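PDB 6RY0: mannan endo-1,6-alpha-mannosidase from Chaetomium thermophilum, which probably cleaves or transfers alpha-1,6-mannosidic linkages when GPI-anchored glycoproteins are moved into the fungal cell wall. Local coordinates for residues Asn127-Ala141 with Trp155-Ala167. Residues are numbered along the deposited sequence; the frame is centred on the assembly and turned at random. Where two conformers were deposited one is given.
Sequences NDDQGFWGMSAMLAA and WLALAQAVWTTQA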
# COMPACT_ATOMS: atom_id res chain seq x y z
N ASN A 127 11.21 -6.56 -3.03
CA ASN A 127 10.07 -6.61 -3.94
C ASN A 127 8.88 -5.84 -3.38
O ASN A 127 8.09 -5.25 -4.13
CB ASN A 127 9.69 -8.05 -4.23
CG ASN A 127 10.58 -8.67 -5.26
OD1 ASN A 127 10.59 -8.23 -6.41
ND2 ASN A 127 11.32 -9.71 -4.87
N ASP A 128 8.71 -5.84 -2.06
CA ASP A 128 7.67 -5.02 -1.44
C ASP A 128 7.95 -3.52 -1.59
O ASP A 128 7.05 -2.75 -1.88
CB ASP A 128 7.48 -5.40 0.05
CG ASP A 128 8.77 -5.40 0.90
OD1 ASP A 128 9.88 -5.51 0.36
OD2 ASP A 128 8.66 -5.25 2.13
N ASP A 129 9.19 -3.10 -1.38
CA ASP A 129 9.51 -1.69 -1.50
C ASP A 129 9.21 -1.20 -2.91
O ASP A 129 8.54 -0.18 -3.11
CB ASP A 129 10.97 -1.40 -1.16
CG ASP A 129 11.39 -1.95 0.15
OD1 ASP A 129 11.84 -3.08 0.21
OD2 ASP A 129 11.25 -1.27 1.16
N GLN A 130 9.73 -1.92 -3.89
CA GLN A 130 9.48 -1.60 -5.29
C GLN A 130 7.98 -1.69 -5.59
O GLN A 130 7.42 -0.83 -6.29
CB GLN A 130 10.26 -2.58 -6.18
CG GLN A 130 10.15 -2.26 -7.64
CD GLN A 130 10.52 -3.40 -8.56
OE1 GLN A 130 10.50 -4.57 -8.15
NE2 GLN A 130 10.81 -3.08 -9.81
N GLY A 131 7.34 -2.71 -5.05
CA GLY A 131 5.93 -2.91 -5.25
C GLY A 131 5.08 -1.76 -4.78
O GLY A 131 4.14 -1.41 -5.48
N PHE A 132 5.39 -1.19 -3.62
CA PHE A 132 4.58 -0.07 -3.14
C PHE A 132 4.66 1.13 -4.07
O PHE A 132 3.66 1.81 -4.28
CB PHE A 132 4.95 0.30 -1.71
CG PHE A 132 4.13 -0.40 -0.70
CD1 PHE A 132 2.95 0.13 -0.27
CD2 PHE A 132 4.53 -1.63 -0.18
CE1 PHE A 132 2.14 -0.55 0.66
CE2 PHE A 132 3.72 -2.30 0.72
CZ PHE A 132 2.53 -1.73 1.11
N TRP A 133 5.84 1.41 -4.64
CA TRP A 133 5.94 2.47 -5.64
C TRP A 133 5.13 2.12 -6.87
O TRP A 133 4.43 2.96 -7.42
CB TRP A 133 7.40 2.74 -5.99
CG TRP A 133 8.14 3.51 -4.95
CD1 TRP A 133 8.95 3.04 -3.98
CD2 TRP A 133 8.14 4.94 -4.80
NE1 TRP A 133 9.45 4.09 -3.23
CE2 TRP A 133 8.98 5.27 -3.73
CE3 TRP A 133 7.48 5.97 -5.47
CZ2 TRP A 133 9.19 6.60 -3.33
CZ3 TRP A 133 7.69 7.28 -5.08
CH2 TRP A 133 8.54 7.58 -4.02
N GLY A 134 5.23 0.88 -7.35
CA GLY A 134 4.42 0.45 -8.47
C GLY A 134 2.94 0.59 -8.22
O GLY A 134 2.19 0.98 -9.12
N MET A 135 2.50 0.25 -7.00
CA MET A 135 1.10 0.39 -6.63
C MET A 135 0.65 1.85 -6.63
O MET A 135 -0.48 2.14 -7.01
CB MET A 135 0.88 -0.29 -5.29
CG MET A 135 0.92 -1.80 -5.41
SD MET A 135 1.32 -2.64 -3.86
CE MET A 135 -0.02 -2.04 -2.86
N SER A 136 1.52 2.76 -6.19
CA SER A 136 1.16 4.18 -6.26
C SER A 136 1.03 4.65 -7.71
O SER A 136 0.14 5.44 -8.01
CB SER A 136 2.19 5.00 -5.51
OG SER A 136 2.03 4.76 -4.12
N ALA A 137 1.88 4.15 -8.61
CA ALA A 137 1.73 4.49 -10.02
C ALA A 137 0.44 3.89 -10.60
O ALA A 137 -0.28 4.55 -11.36
CB ALA A 137 2.95 3.99 -10.81
N MET A 138 0.13 2.65 -10.23
CA MET A 138 -1.12 2.02 -10.66
C MET A 138 -2.32 2.84 -10.20
O MET A 138 -3.26 3.07 -10.96
CB MET A 138 -1.18 0.60 -10.10
CG MET A 138 -2.31 -0.25 -10.63
SD MET A 138 -2.18 -0.70 -12.36
CE MET A 138 -3.48 0.28 -13.11
N LEU A 139 -2.26 3.30 -8.95
CA LEU A 139 -3.34 4.11 -8.37
C LEU A 139 -3.47 5.43 -9.13
O LEU A 139 -4.58 5.90 -9.38
CB LEU A 139 -3.02 4.39 -6.89
CG LEU A 139 -4.13 5.09 -6.14
CD1 LEU A 139 -5.40 4.23 -6.03
CD2 LEU A 139 -3.64 5.47 -4.75
N ALA A 140 -2.35 6.04 -9.51
CA ALA A 140 -2.40 7.26 -10.30
C ALA A 140 -3.12 7.03 -11.63
O ALA A 140 -3.94 7.83 -12.05
CB ALA A 140 -0.99 7.81 -10.49
N ALA A 141 -2.85 5.90 -12.29
CA ALA A 141 -3.58 5.57 -13.53
C ALA A 141 -5.08 5.35 -13.25
O ALA A 141 -5.94 5.87 -13.95
CB ALA A 141 -2.96 4.36 -14.23
N TRP A 155 2.17 6.86 -15.80
CA TRP A 155 1.79 6.07 -14.64
C TRP A 155 1.57 4.59 -14.95
O TRP A 155 2.10 3.71 -14.27
CB TRP A 155 0.56 6.65 -13.93
CG TRP A 155 0.66 8.09 -13.58
CD1 TRP A 155 -0.31 9.02 -13.83
CD2 TRP A 155 1.70 8.76 -12.85
NE1 TRP A 155 0.07 10.23 -13.32
CE2 TRP A 155 1.30 10.11 -12.71
CE3 TRP A 155 2.93 8.38 -12.31
CZ2 TRP A 155 2.10 11.05 -12.09
CZ3 TRP A 155 3.73 9.33 -11.70
CH2 TRP A 155 3.31 10.64 -11.59
N LEU A 156 0.77 4.29 -15.97
CA LEU A 156 0.52 2.90 -16.31
C LEU A 156 1.84 2.20 -16.67
O LEU A 156 2.10 1.08 -16.23
CB LEU A 156 -0.48 2.78 -17.45
CG LEU A 156 -0.73 1.36 -17.98
CD1 LEU A 156 -1.33 0.46 -16.93
CD2 LEU A 156 -1.62 1.40 -19.21
N ALA A 157 2.67 2.87 -17.47
CA ALA A 157 3.95 2.31 -17.87
C ALA A 157 4.85 2.00 -16.67
O ALA A 157 5.59 1.02 -16.69
CB ALA A 157 4.67 3.25 -18.81
N LEU A 158 4.82 2.85 -15.65
CA LEU A 158 5.61 2.59 -14.45
C LEU A 158 5.10 1.37 -13.71
O LEU A 158 5.89 0.52 -13.25
CB LEU A 158 5.60 3.83 -13.54
CG LEU A 158 6.47 4.99 -14.04
CD1 LEU A 158 6.09 6.26 -13.33
CD2 LEU A 158 7.96 4.67 -13.87
N ALA A 159 3.78 1.25 -13.55
CA ALA A 159 3.21 0.05 -12.94
C ALA A 159 3.56 -1.20 -13.73
O ALA A 159 3.92 -2.23 -13.16
CB ALA A 159 1.70 0.21 -12.81
N GLN A 160 3.46 -1.12 -15.05
CA GLN A 160 3.83 -2.24 -15.90
C GLN A 160 5.29 -2.62 -15.76
O GLN A 160 5.64 -3.79 -15.81
CB GLN A 160 3.57 -1.90 -17.38
CG GLN A 160 2.10 -1.80 -17.73
CD GLN A 160 1.91 -1.35 -19.15
OE1 GLN A 160 2.52 -0.39 -19.59
NE2 GLN A 160 1.03 -2.03 -19.86
N ALA A 161 6.18 -1.63 -15.59
CA ALA A 161 7.60 -1.92 -15.44
C ALA A 161 7.88 -2.65 -14.14
O ALA A 161 8.63 -3.62 -14.12
CB ALA A 161 8.40 -0.65 -15.52
N VAL A 162 7.28 -2.18 -13.06
CA VAL A 162 7.42 -2.88 -11.79
C VAL A 162 6.94 -4.32 -11.91
O VAL A 162 7.66 -5.25 -11.55
CB VAL A 162 6.74 -2.13 -10.62
CG1 VAL A 162 6.74 -2.99 -9.38
CG2 VAL A 162 7.42 -0.79 -10.40
N TRP A 163 5.74 -4.50 -12.43
CA TRP A 163 5.18 -5.83 -12.54
C TRP A 163 6.08 -6.72 -13.41
O TRP A 163 6.33 -7.88 -13.07
CB TRP A 163 3.75 -5.73 -13.12
CG TRP A 163 3.10 -7.10 -13.26
CD1 TRP A 163 2.36 -7.75 -12.32
CD2 TRP A 163 3.19 -7.96 -14.37
NE1 TRP A 163 1.99 -8.97 -12.77
CE2 TRP A 163 2.50 -9.14 -14.03
CE3 TRP A 163 3.79 -7.86 -15.64
CZ2 TRP A 163 2.41 -10.21 -14.91
CZ3 TRP A 163 3.70 -8.90 -16.50
CH2 TRP A 163 3.03 -10.07 -16.14
N THR A 164 6.54 -6.19 -14.55
CA THR A 164 7.34 -6.98 -15.46
C THR A 164 8.65 -7.42 -14.80
O THR A 164 9.06 -8.58 -14.93
CB THR A 164 7.59 -6.19 -16.76
OG1 THR A 164 6.36 -6.01 -17.45
CG2 THR A 164 8.56 -6.96 -17.65
N THR A 165 9.32 -6.53 -14.09
CA THR A 165 10.54 -6.91 -13.40
C THR A 165 10.26 -7.94 -12.33
O THR A 165 11.11 -8.82 -12.08
CB THR A 165 11.31 -5.71 -12.83
OG1 THR A 165 10.57 -5.10 -11.77
CG2 THR A 165 11.72 -4.71 -13.89
N GLN A 166 9.10 -7.88 -11.70
CA GLN A 166 8.71 -8.86 -10.68
C GLN A 166 8.34 -10.20 -11.27
O GLN A 166 8.45 -11.21 -10.58
CB GLN A 166 7.60 -8.29 -9.78
CG GLN A 166 8.14 -7.19 -8.91
CD GLN A 166 7.20 -6.65 -7.90
OE1 GLN A 166 6.05 -7.04 -7.85
NE2 GLN A 166 7.71 -5.78 -7.05
N ALA A 167 7.92 -10.22 -12.53
CA ALA A 167 7.59 -11.44 -13.27
C ALA A 167 8.83 -12.08 -13.91
O ALA A 167 8.74 -13.16 -14.45
CB ALA A 167 6.58 -11.13 -14.35
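Q130 reaches from segment 127-141 to T165 and Q166 of helix 155-167, and both ends of its buried amide are bonded. NE2 of Q130 donates to OG1 of T165 at 2.8 Å and to the D115 carbonyl; that OG1 in turn donates to O of V162, which also accepts from the Q166 backbone N. OE1 of Q130 takes NE2 of Q166 at 3.2 Å from above its carbonyl plane, the two amides turned 70° apart, and a second bond from R171. With CG anti to the backbone N (chi1 -176°) and the chain extended beyond it, Q130 crosses to the facing helix, its CG and CD packed against V162 CG1. A leucine here would probably leave T165 OG1 and Q166 NE2 without these bonds and R171 without this acceptor. Further along, contacts are apolar: V162 CG2 lies 3.8 Å from G134 CA, where a side chain would clash, and A140 CB sits over the five-membered ring of W155, 3.5 Å from its centroid, a CH-pi contact; W155 NE1 is satisfied by the P146 carbonyl. Small residues let the axes approach to 7.6 Å at 147°, a close-packed antiparallel helical hairpin, consistent with the (alpha/alpha)6 barrel of family 76.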